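Local coordinates for AHL synthase (Burkholderia glumae, PDB 3P2H), which probably makes N-acyl-homoserine lactone quorum-sensing signals from fatty acyl-ACP and S-adenosylmethionine, releasing methylthioadenosine, at residues Leu19-Tyr24 with Asp39-Arg44; Asp45-Asp50 with Cys67-Pro72; Val53-Arg58 with Arg121-Ala126. The protein carries 3 engineered substitutions. All blocks are in the same frame, centred on the assembly; numbering follows the deposited sequence.

Contact 1: Leu19-Tyr24 with Asp39-Arg44. Engineered in segment 39-44: M42 (natural residue Phe).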
loop_
_atom_site.group_PDB
_atom_site.type_symbol
_atom_site.label_atom_id
_atom_site.label_comp_id
_atom_site.label_asym_id
_atom_site.label_seq_id
_atom_site.Cartn_x
_atom_site.Cartn_y
_atom_site.Cartn_z
ATOM N N LEU A 19 -14.874 0.752 -0.211
ATOM C CA LEU A 19 -13.486 0.363 0.006
ATOM C C LEU A 19 -13.401 -0.587 1.190
ATOM O O LEU A 19 -12.648 -1.559 1.164
ATOM C CB LEU A 19 -12.615 1.588 0.294
ATOM C CG LEU A 19 -11.204 1.264 0.797
ATOM C CD1 LEU A 19 -10.415 0.560 -0.295
ATOM C CD2 LEU A 19 -10.500 2.553 1.217
ATOM N N GLY A 20 -14.168 -0.284 2.234
ATOM C CA GLY A 20 -14.167 -1.120 3.418
ATOM C C GLY A 20 -14.610 -2.535 3.109
ATOM O O GLY A 20 -14.099 -3.492 3.687
ATOM N N SER A 21 -15.566 -2.665 2.196
ATOM C CA SER A 21 -16.088 -3.967 1.803
ATOM C C SER A 21 -15.045 -4.712 0.985
ATOM O O SER A 21 -14.844 -5.914 1.167
ATOM C CB SER A 21 -17.367 -3.800 0.977
ATOM O OG SER A 21 -17.902 -5.061 0.596
ATOM N N TYR A 22 -14.382 -4.001 0.077
ATOM C CA TYR A 22 -13.365 -4.635 -0.745
ATOM C C TYR A 22 -12.222 -5.110 0.136
ATOM O O TYR A 22 -11.689 -6.197 -0.065
ATOM C CB TYR A 22 -12.822 -3.673 -1.793
ATOM C CG TYR A 22 -11.729 -4.294 -2.630
ATOM C CD1 TYR A 22 -12.020 -5.281 -3.575
ATOM C CD2 TYR A 22 -10.401 -3.916 -2.462
ATOM C CE1 TYR A 22 -11.008 -5.869 -4.332
ATOM C CE2 TYR A 22 -9.387 -4.498 -3.211
ATOM C CZ TYR A 22 -9.695 -5.470 -4.142
ATOM O OH TYR A 22 -8.688 -6.039 -4.878
ATOM N N ARG A 23 -11.842 -4.295 1.115
ATOM C CA ARG A 23 -10.763 -4.684 2.009
ATOM C C ARG A 23 -11.169 -5.880 2.864
ATOM O O ARG A 23 -10.351 -6.758 3.130
ATOM C CB ARG A 23 -10.336 -3.496 2.881
ATOM C CG ARG A 23 -9.358 -2.575 2.158
ATOM C CD ARG A 23 -9.061 -1.296 2.922
ATOM N NE ARG A 23 -8.615 -1.531 4.289
ATOM C CZ ARG A 23 -8.181 -0.569 5.094
ATOM N NH1 ARG A 23 -8.128 0.680 4.654
ATOM N NH2 ARG A 23 -7.817 -0.849 6.337
ATOM N N TYR A 24 -12.430 -5.921 3.283
ATOM C CA TYR A 24 -12.902 -7.043 4.084
ATOM C C TYR A 24 -12.757 -8.336 3.286
ATOM O O TYR A 24 -12.245 -9.336 3.782
ATOM C CB TYR A 24 -14.376 -6.879 4.462
ATOM C CG TYR A 24 -14.895 -8.053 5.268
ATOM C CD1 TYR A 24 -14.683 -8.125 6.646
ATOM C CD2 TYR A 24 -15.537 -9.126 4.644
ATOM C CE1 TYR A 24 -15.091 -9.236 7.386
ATOM C CE2 TYR A 24 -15.949 -10.247 5.375
ATOM C CZ TYR A 24 -15.719 -10.293 6.747
ATOM O OH TYR A 24 -16.091 -11.396 7.482
ATOM N N ASP A 39 -23.018 -8.481 10.041
ATOM C CA ASP A 39 -23.506 -7.221 9.497
ATOM C C ASP A 39 -22.718 -6.752 8.279
ATOM O O ASP A 39 -22.374 -7.560 7.412
ATOM C CB ASP A 39 -23.479 -6.158 10.596
ATOM C CG ASP A 39 -24.247 -6.589 11.829
ATOM O OD1 ASP A 39 -23.667 -6.595 12.937
ATOM O OD2 ASP A 39 -25.437 -6.928 11.684
ATOM N N GLU A 40 -22.436 -5.453 8.206
ATOM C CA GLU A 40 -21.705 -4.901 7.062
ATOM C C GLU A 40 -20.261 -5.390 6.983
ATOM O O GLU A 40 -19.570 -5.514 8.000
ATOM C CB GLU A 40 -21.694 -3.364 7.100
ATOM C CG GLU A 40 -23.056 -2.690 7.021
ATOM C CD GLU A 40 -23.794 -2.675 8.348
ATOM O OE1 GLU A 40 -24.889 -2.076 8.411
ATOM O OE2 GLU A 40 -23.290 -3.259 9.335
ATOM N N LYS A 41 -19.809 -5.669 5.765
ATOM C CA LYS A 41 -18.439 -6.115 5.556
ATOM C C LYS A 41 -17.553 -4.879 5.656
ATOM O O LYS A 41 -17.645 -3.972 4.830
ATOM C CB LYS A 41 -18.285 -6.756 4.177
ATOM C CG LYS A 41 -19.086 -8.029 3.998
ATOM C CD LYS A 41 -18.883 -8.597 2.602
ATOM C CE LYS A 41 -19.637 -9.897 2.432
ATOM N NZ LYS A 41 -19.481 -10.434 1.053
ATOM N N MET A 42 -16.706 -4.840 6.674
ATOM C CA MET A 42 -15.827 -3.695 6.869
ATOM C C MET A 42 -14.507 -4.092 7.495
ATOM O O MET A 42 -14.476 -4.766 8.522
ATOM C CB MET A 42 -16.521 -2.661 7.759
ATOM C CG MET A 42 -15.628 -1.521 8.241
ATOM S SD MET A 42 -14.978 -0.505 6.891
ATOM C CE MET A 42 -16.468 0.379 6.371
ATOM N N GLU A 43 -13.415 -3.682 6.865
ATOM C CA GLU A 43 -12.090 -3.966 7.396
ATOM C C GLU A 43 -11.360 -2.635 7.499
ATOM O O GLU A 43 -11.037 -2.027 6.487
ATOM C CB GLU A 43 -11.317 -4.915 6.470
ATOM C CG GLU A 43 -9.940 -5.338 6.989
ATOM C CD GLU A 43 -8.901 -4.216 6.949
ATOM O OE1 GLU A 43 -8.460 -3.838 5.845
ATOM O OE2 GLU A 43 -8.525 -3.709 8.026
ATOM N N ARG A 44 -11.141 -2.172 8.726
ATOM C CA ARG A 44 -10.416 -0.925 8.951
ATOM C C ARG A 44 -9.718 -0.984 10.305
ATOM O O ARG A 44 -10.147 -1.714 11.199
ATOM C CB ARG A 44 -11.360 0.282 8.901
ATOM C CG ARG A 44 -12.195 0.509 10.150
ATOM C CD ARG A 44 -12.795 1.915 10.149
ATOM N NE ARG A 44 -13.621 2.149 8.967
ATOM C CZ ARG A 44 -14.398 3.215 8.783
ATOM N NH1 ARG A 44 -14.464 4.169 9.708
ATOM N NH2 ARG A 44 -15.121 3.324 7.671
#

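Contact 2: Asp45-Asp50 with Cys67-Pro72. With MTA (5'-deoxy-5'-methylthioadenosine), chain B.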
loop_
_atom_site.group_PDB
_atom_site.type_symbol
_atom_site.label_atom_id
_atom_site.label_comp_id
_atom_site.label_asym_id
_atom_site.label_seq_id
_atom_site.Cartn_x
_atom_site.Cartn_y
_atom_site.Cartn_z
ATOM N N ASP A 45 -8.629 -0.234 10.441
ATOM C CA ASP A 45 -7.879 -0.191 11.693
ATOM C C ASP A 45 -7.613 1.255 12.123
ATOM O O ASP A 45 -8.201 2.187 11.579
ATOM C CB ASP A 45 -6.551 -0.949 11.559
ATOM C CG ASP A 45 -5.647 -0.367 10.489
ATOM O OD1 ASP A 45 -5.856 0.793 10.088
ATOM O OD2 ASP A 45 -4.710 -1.073 10.064
ATOM N N GLN A 46 -6.722 1.435 13.093
ATOM C CA GLN A 46 -6.404 2.767 13.603
ATOM C C GLN A 46 -5.657 3.651 12.609
ATOM O O GLN A 46 -5.492 4.850 12.844
ATOM C CB GLN A 46 -5.575 2.667 14.886
ATOM C CG GLN A 46 -4.150 2.156 14.682
ATOM C CD GLN A 46 -4.020 0.666 14.921
ATOM O OE1 GLN A 46 -4.732 -0.132 14.319
ATOM N NE2 GLN A 46 -3.100 0.281 15.808
ATOM N N TYR A 47 -5.207 3.070 11.503
ATOM C CA TYR A 47 -4.471 3.838 10.508
ATOM C C TYR A 47 -5.343 4.430 9.406
ATOM O O TYR A 47 -4.847 5.092 8.495
ATOM C CB TYR A 47 -3.354 2.973 9.939
ATOM C CG TYR A 47 -2.425 2.541 11.043
ATOM C CD1 TYR A 47 -1.628 3.474 11.699
ATOM C CD2 TYR A 47 -2.430 1.232 11.512
ATOM C CE1 TYR A 47 -0.865 3.116 12.806
ATOM C CE2 TYR A 47 -1.674 0.864 12.616
ATOM C CZ TYR A 47 -0.898 1.815 13.262
ATOM O OH TYR A 47 -0.195 1.483 14.394
ATOM N N ASP A 48 -6.647 4.195 9.506
ATOM C CA ASP A 48 -7.593 4.745 8.545
ATOM C C ASP A 48 -8.119 6.026 9.189
ATOM O O ASP A 48 -9.017 5.984 10.021
ATOM C CB ASP A 48 -8.719 3.745 8.291
ATOM C CG ASP A 48 -8.243 2.533 7.519
ATOM O OD1 ASP A 48 -7.729 2.721 6.401
ATOM O OD2 ASP A 48 -8.372 1.403 8.029
ATOM N N ARG A 49 -7.530 7.156 8.806
ATOM C CA ARG A 49 -7.882 8.458 9.370
ATOM C C ARG A 49 -8.282 9.451 8.285
ATOM O O ARG A 49 -8.162 9.166 7.095
ATOM C CB ARG A 49 -6.685 9.025 10.139
ATOM C CG ARG A 49 -5.975 8.018 11.037
ATOM C CD ARG A 49 -4.775 8.641 11.761
ATOM N NE ARG A 49 -3.801 9.221 10.835
ATOM C CZ ARG A 49 -2.552 8.787 10.675
ATOM N NH1 ARG A 49 -2.103 7.754 11.381
ATOM N NH2 ARG A 49 -1.749 9.392 9.807
ATOM N N ASP A 50 -8.737 10.628 8.697
ATOM C CA ASP A 50 -9.142 11.642 7.735
ATOM C C ASP A 50 -7.991 12.007 6.808
ATOM O O ASP A 50 -8.213 12.316 5.637
ATOM C CB ASP A 50 -9.617 12.919 8.437
ATOM C CG ASP A 50 -10.932 12.740 9.173
ATOM O OD1 ASP A 50 -11.647 11.740 8.933
ATOM O OD2 ASP A 50 -11.260 13.624 9.992
ATOM N N CYS A 67 -6.642 -1.867 -4.239
ATOM C CA CYS A 67 -6.568 -0.814 -3.237
ATOM C C CYS A 67 -5.160 -0.631 -2.690
ATOM O O CYS A 67 -4.294 -1.489 -2.862
ATOM C CB CYS A 67 -7.528 -1.099 -2.074
ATOM S SG CYS A 67 -7.118 -2.532 -1.030
ATOM N N ALA A 68 -4.946 0.503 -2.037
ATOM C CA ALA A 68 -3.666 0.814 -1.428
ATOM C C ALA A 68 -3.877 1.940 -0.429
ATOM O O ALA A 68 -4.781 2.761 -0.582
ATOM C CB ALA A 68 -2.653 1.227 -2.481
ATOM N N ARG A 69 -3.046 1.953 0.601
ATOM C CA ARG A 69 -3.125 2.964 1.641
ATOM C C ARG A 69 -1.765 3.632 1.760
ATOM O O ARG A 69 -0.742 2.954 1.785
ATOM C CB ARG A 69 -3.510 2.306 2.973
ATOM C CG ARG A 69 -3.613 3.265 4.132
ATOM C CD ARG A 69 -4.376 2.655 5.295
ATOM N NE ARG A 69 -3.603 1.658 6.028
ATOM C CZ ARG A 69 -4.065 0.990 7.078
ATOM N NH1 ARG A 69 -5.299 1.209 7.506
ATOM N NH2 ARG A 69 -3.289 0.127 7.715
ATOM N N LEU A 70 -1.762 4.960 1.814
ATOM C CA LEU A 70 -0.524 5.723 1.938
ATOM C C LEU A 70 -0.560 6.591 3.189
ATOM O O LEU A 70 -1.538 7.298 3.436
ATOM C CB LEU A 70 -0.314 6.606 0.701
ATOM C CG LEU A 70 0.087 5.863 -0.580
ATOM C CD1 LEU A 70 0.047 6.808 -1.764
ATOM C CD2 LEU A 70 1.475 5.288 -0.409
ATOM N N LEU A 71 0.508 6.523 3.977
ATOM C CA LEU A 71 0.622 7.300 5.208
ATOM C C LEU A 71 2.003 7.921 5.317
ATOM O O LEU A 71 2.991 7.305 4.941
ATOM C CB LEU A 71 0.402 6.406 6.431
ATOM C CG LEU A 71 -0.977 5.795 6.677
ATOM C CD1 LEU A 71 -0.864 4.746 7.780
ATOM C CD2 LEU A 71 -1.969 6.893 7.053
ATOM N N PRO A 72 2.088 9.156 5.832
ATOM C CA PRO A 72 3.395 9.800 5.975
ATOM C C PRO A 72 4.052 9.209 7.219
ATOM O O PRO A 72 3.370 8.942 8.209
ATOM C CB PRO A 72 3.031 11.272 6.153
ATOM C CG PRO A 72 1.757 11.198 6.931
ATOM C CD PRO A 72 1.002 10.065 6.242
HETATM C CS MTA B . 0.765 -6.755 7.123
HETATM S "S5'" MTA B . 1.344 -8.409 7.607
HETATM C "C5'" MTA B . -0.235 -9.244 7.948
HETATM C "C4'" MTA B . -0.578 -9.250 9.439
HETATM O "O4'" MTA B . -0.716 -7.866 9.866
HETATM C "C2'" MTA B . -2.838 -8.803 10.165
HETATM O "O2'" MTA B . -3.910 -9.221 11.015
HETATM C "C3'" MTA B . -1.923 -9.963 9.637
HETATM O "O3'" MTA B . -1.780 -10.960 10.656
HETATM C "C1'" MTA B . -1.816 -7.851 10.814
HETATM N N9 MTA B . -2.322 -6.467 10.923
HETATM C C8 MTA B . -2.724 -5.642 9.900
HETATM N N7 MTA B . -3.110 -4.488 10.352
HETATM C C5 MTA B . -2.982 -4.486 11.704
HETATM C C6 MTA B . -3.236 -3.532 12.746
HETATM N N6 MTA B . -3.731 -2.279 12.434
HETATM N N1 MTA B . -2.979 -3.886 14.049
HETATM C C2 MTA B . -2.491 -5.117 14.381
HETATM N N3 MTA B . -2.247 -6.032 13.397
HETATM C C4 MTA B . -2.469 -5.772 12.087
HETATM O O HOH W 1 0.884 8.341 9.187
#

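Contact 3: Val53-Arg58 with Arg121-Ala126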
loop_
_atom_site.group_PDB
_atom_site.type_symbol
_atom_site.label_atom_id
_atom_site.label_comp_id
_atom_site.label_asym_id
_atom_site.label_seq_id
_atom_site.Cartn_x
_atom_site.Cartn_y
_atom_site.Cartn_z
ATOM N N VAL A 53 -4.292 8.591 2.837
ATOM C CA VAL A 53 -4.432 8.693 1.386
ATOM C C VAL A 53 -4.764 7.305 0.854
ATOM O O VAL A 53 -4.177 6.317 1.293
ATOM C CB VAL A 53 -3.125 9.203 0.725
ATOM C CG1 VAL A 53 -3.256 9.192 -0.793
ATOM C CG2 VAL A 53 -2.825 10.613 1.214
ATOM N N TYR A 54 -5.714 7.230 -0.076
ATOM C CA TYR A 54 -6.120 5.942 -0.639
ATOM C C TYR A 54 -6.089 5.883 -2.159
ATOM O O TYR A 54 -6.365 6.866 -2.850
ATOM C CB TYR A 54 -7.541 5.582 -0.202
ATOM C CG TYR A 54 -7.738 5.421 1.282
ATOM C CD1 TYR A 54 -7.306 4.275 1.947
ATOM C CD2 TYR A 54 -8.364 6.421 2.023
ATOM C CE1 TYR A 54 -7.495 4.126 3.318
ATOM C CE2 TYR A 54 -8.559 6.287 3.391
ATOM C CZ TYR A 54 -8.125 5.142 4.033
ATOM O OH TYR A 54 -8.326 5.020 5.386
ATOM N N VAL A 55 -5.765 4.703 -2.668
ATOM C CA VAL A 55 -5.742 4.464 -4.095
ATOM C C VAL A 55 -6.728 3.327 -4.335
ATOM O O VAL A 55 -6.664 2.304 -3.659
ATOM C CB VAL A 55 -4.347 4.010 -4.587
ATOM C CG1 VAL A 55 -4.388 3.747 -6.098
ATOM C CG2 VAL A 55 -3.298 5.059 -4.249
ATOM N N LEU A 56 -7.654 3.515 -5.269
ATOM C CA LEU A 56 -8.620 2.469 -5.598
ATOM C C LEU A 56 -8.526 2.177 -7.089
ATOM O O LEU A 56 -8.416 3.093 -7.899
ATOM C CB LEU A 56 -10.062 2.899 -5.285
ATOM C CG LEU A 56 -10.478 3.357 -3.886
ATOM C CD1 LEU A 56 -11.993 3.267 -3.772
ATOM C CD2 LEU A 56 -9.835 2.492 -2.830
ATOM N N GLY A 57 -8.550 0.902 -7.444
ATOM C CA GLY A 57 -8.514 0.533 -8.846
ATOM C C GLY A 57 -9.907 0.039 -9.166
ATOM O O GLY A 57 -10.497 -0.659 -8.348
ATOM N N ARG A 58 -10.446 0.406 -10.323
ATOM C CA ARG A 58 -11.794 -0.029 -10.710
ATOM C C ARG A 58 -11.779 -0.693 -12.085
ATOM O O ARG A 58 -11.081 -0.245 -12.984
ATOM C CB ARG A 58 -12.757 1.164 -10.715
ATOM C CG ARG A 58 -13.019 1.756 -9.326
ATOM C CD ARG A 58 -13.874 3.010 -9.405
ATOM N NE ARG A 58 -14.152 3.607 -8.099
ATOM C CZ ARG A 58 -15.088 3.181 -7.255
ATOM N NH1 ARG A 58 -15.856 2.141 -7.564
ATOM N NH2 ARG A 58 -15.271 3.812 -6.106
ATOM N N ARG A 121 0.905 -3.531 -11.264
ATOM C CA ARG A 121 1.608 -2.382 -11.822
ATOM C C ARG A 121 0.866 -1.046 -11.776
ATOM O O ARG A 121 1.388 -0.071 -11.238
ATOM C CB ARG A 121 2.062 -2.671 -13.255
ATOM C CG ARG A 121 3.223 -1.781 -13.684
ATOM C CD ARG A 121 3.776 -2.175 -15.044
ATOM N NE ARG A 121 3.035 -1.541 -16.121
ATOM C CZ ARG A 121 3.378 -0.387 -16.690
ATOM N NH1 ARG A 121 4.464 0.268 -16.295
ATOM N NH2 ARG A 121 2.618 0.129 -17.642
ATOM N N PRO A 122 -0.353 -0.977 -12.337
ATOM C CA PRO A 122 -1.086 0.295 -12.309
ATOM C C PRO A 122 -1.366 0.793 -10.891
ATOM O O PRO A 122 -1.294 1.994 -10.621
ATOM C CB PRO A 122 -2.357 -0.014 -13.102
ATOM C CG PRO A 122 -2.548 -1.499 -12.891
ATOM C CD PRO A 122 -1.145 -2.034 -12.992
ATOM N N MET A 123 -1.665 -0.133 -9.985
ATOM C CA MET A 123 -1.929 0.231 -8.599
ATOM C C MET A 123 -0.671 0.835 -7.978
ATOM O O MET A 123 -0.732 1.845 -7.284
ATOM C CB MET A 123 -2.372 -0.998 -7.798
ATOM C CG MET A 123 -3.809 -1.433 -8.050
ATOM S SD MET A 123 -5.023 -0.138 -7.672
ATOM C CE MET A 123 -4.568 0.266 -5.992
ATOM N N LEU A 124 0.471 0.213 -8.238
ATOM C CA LEU A 124 1.731 0.705 -7.702
ATOM C C LEU A 124 2.082 2.062 -8.306
ATOM O O LEU A 124 2.506 2.977 -7.594
ATOM C CB LEU A 124 2.853 -0.294 -7.991
ATOM C CG LEU A 124 4.209 -0.017 -7.334
ATOM C CD1 LEU A 124 4.047 0.126 -5.822
ATOM C CD2 LEU A 124 5.163 -1.160 -7.661
ATOM N N ALA A 125 1.901 2.192 -9.617
ATOM C CA ALA A 125 2.209 3.445 -10.304
ATOM C C ALA A 125 1.455 4.621 -9.695
ATOM O O ALA A 125 2.025 5.689 -9.479
ATOM C CB ALA A 125 1.876 3.326 -11.780
ATOM N N ALA A 126 0.170 4.417 -9.422
ATOM C CA ALA A 126 -0.667 5.464 -8.837
ATOM C C ALA A 126 -0.145 5.850 -7.459
ATOM O O ALA A 126 -0.007 7.029 -7.145
ATOM C CB ALA A 126 -2.114 4.982 -8.734
#

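Contact 1: Leu19-Tyr24 with Asp39-Arg44
K41 meets helix 19-24 with both its backbone and the hydrocarbon part of its side chain. Its O receives a CH...O contact from S21 CA at 3.4 Å, while its CA lies 4.0 Å above one face of the Y24 ring, near the edge of the ring rather than over its centre. K41 CB comes to 3.7 Å from Y24 CD2, and the lysine chain runs roughly perpendicular to the tyrosine side chain. Lysine suits the spot because its methylenes can cover an aromatic ring while the extended chain carries the ammonium away from the helix; the Y24 hydroxyl is bonded to the backbone of S37. M42, an engineered residue, brings SD to 3.6 Å from G20 CA, where the helix has no side chain to interfere. The segment is part of the loop after helix 13-30 and passes across the helix, within the GNAT-like fold of the autoinducer synthases. E43 N donates to G20 O at 3.3 Å; that carbonyl also accepts the helical bond from Y24 N, on the opposite face of its plane. E43 CG stands anti to the backbone N (chi1 -177°) and a bend at chi2 turns the carboxylate to R23, whose NE donates to OE1 at 2.8 Å (158°). R23 NH2 reaches the same OE1 at 3.1 Å, a side-on grip lying in the guanidinium plane but tilted out of the carboxylate plane. R102 binds OE1 as well, and R23 NH1 pairs with D48, so the acids sit among several arginines and probably offset their charge. E43 O rests over one face of the R23 guanidinium.

Contact 2: Asp45-Asp50 with Cys67-Pro72
Charge dominates where R69 meets D45 and D48. R69 grips D45 end-on: NH1 donates to OD1 at 2.7 Å and NH2 to the syn lone pair of OD2 at 3.0 Å, with the two flat groups nearly coplanar. NH1 also donates to D48 OD1 at 3.1 Å, met from above that carboxylate's plane; D48 OD1 has a further partner in Y54. Arginine suits the place because its several N-H groups can hold one acid with two nitrogens and still serve another. Further hydrogen bonds fix the acids: Y47 N donates to D45 OD1, closing an Asx turn inside a type I turn, and D45 N donates to D48 OD2. Carbon atoms also cover the flat cations: Y47 CB lies over one face of the R69 guanidinium, and L71 CD2 over one of R49. The purely apolar pair is Y47 CB with L71 CD1 at 3.7 Å. A water joins R49 NH2 to P72 O, while R49 NE is paired with D51. Toward the ligand, MTA N6 donates to D45 OD2 at 2.8 Å and to Q46 OE1 at 3.0 Å. R69, together with R102 on OD2, is thus placed behind the acid, consistent with its holding the carboxylate that meets the adenine amino group.

Contact 3: Val53-Arg58 with Arg121-Ala126
The flat surface in this contact is a backbone one, the peptide link between L56 and G57, and M123 lays its sulfur over one face of it, with SD 3.7 Å from G57 N. No ring or guanidinium takes part. The same sulfur is 3.7 Å from G57 CA, an approach that glycine permits because no CB stands between strand and helix. Methionine suits the helix side, being unbranched and flexible: bends of the same sense at chi2 (-59°) and chi3 (-54°) fold the chain over the strand and carry the methyl on to V55. There CE meets V55 CG1 at 3.5 Å, a tight fit, the two side chains lying alongside one another and pointing opposite ways. V55 CG1, anti to the backbone N, also touches A126 CB at 3.7 Å; the small methyl of alanine lets the helix come close to a beta-branched neighbour. M123 and A126 are three residues apart and so share one side of the helix, just as V55 and G57, two apart, share one face of the strand. L56, between them, points the other way, toward L19 of helix 13-30. The segment axes approach to 8.8 Å and run nearly antiparallel, at 152°. M1 and T3 border the same layer, touching M123 and A126. Helix 120-133 itself connects the parallel neighbouring strands 97-105 and 138-144 as a beta-alpha-beta crossover, and its apolar packing on the sheet, with helix 13-30 across the other face, is the layered alpha/beta arrangement of the acetyltransferase (GNAT) fold to which autoinducer synthases are related.

In the fold
The loop segments 39-44 and 45-50 of contacts 1 and 2 run on without a break, and the two contacts share a charge network: R23 NH1 of contact 1 binds D48 OD1 of contact 2 at 2.7 Å. Y54, on the strand of contact 3, brings its hydroxyl to the same oxygen. Strands 64-72 and 53-58, of contacts 2 and 3, are neighbours in the sheet, L70 N lying 2.8 Å from V53 O, and M123 CE packs 3.5 Å from C67 N. Only contact 2 touches MTA directly; the side chain of E43 is about 6 Å from the bound MTA. The inhibitor lies about 8 Å from the side chains of E43 and R69 and about 10 Å from that of M123.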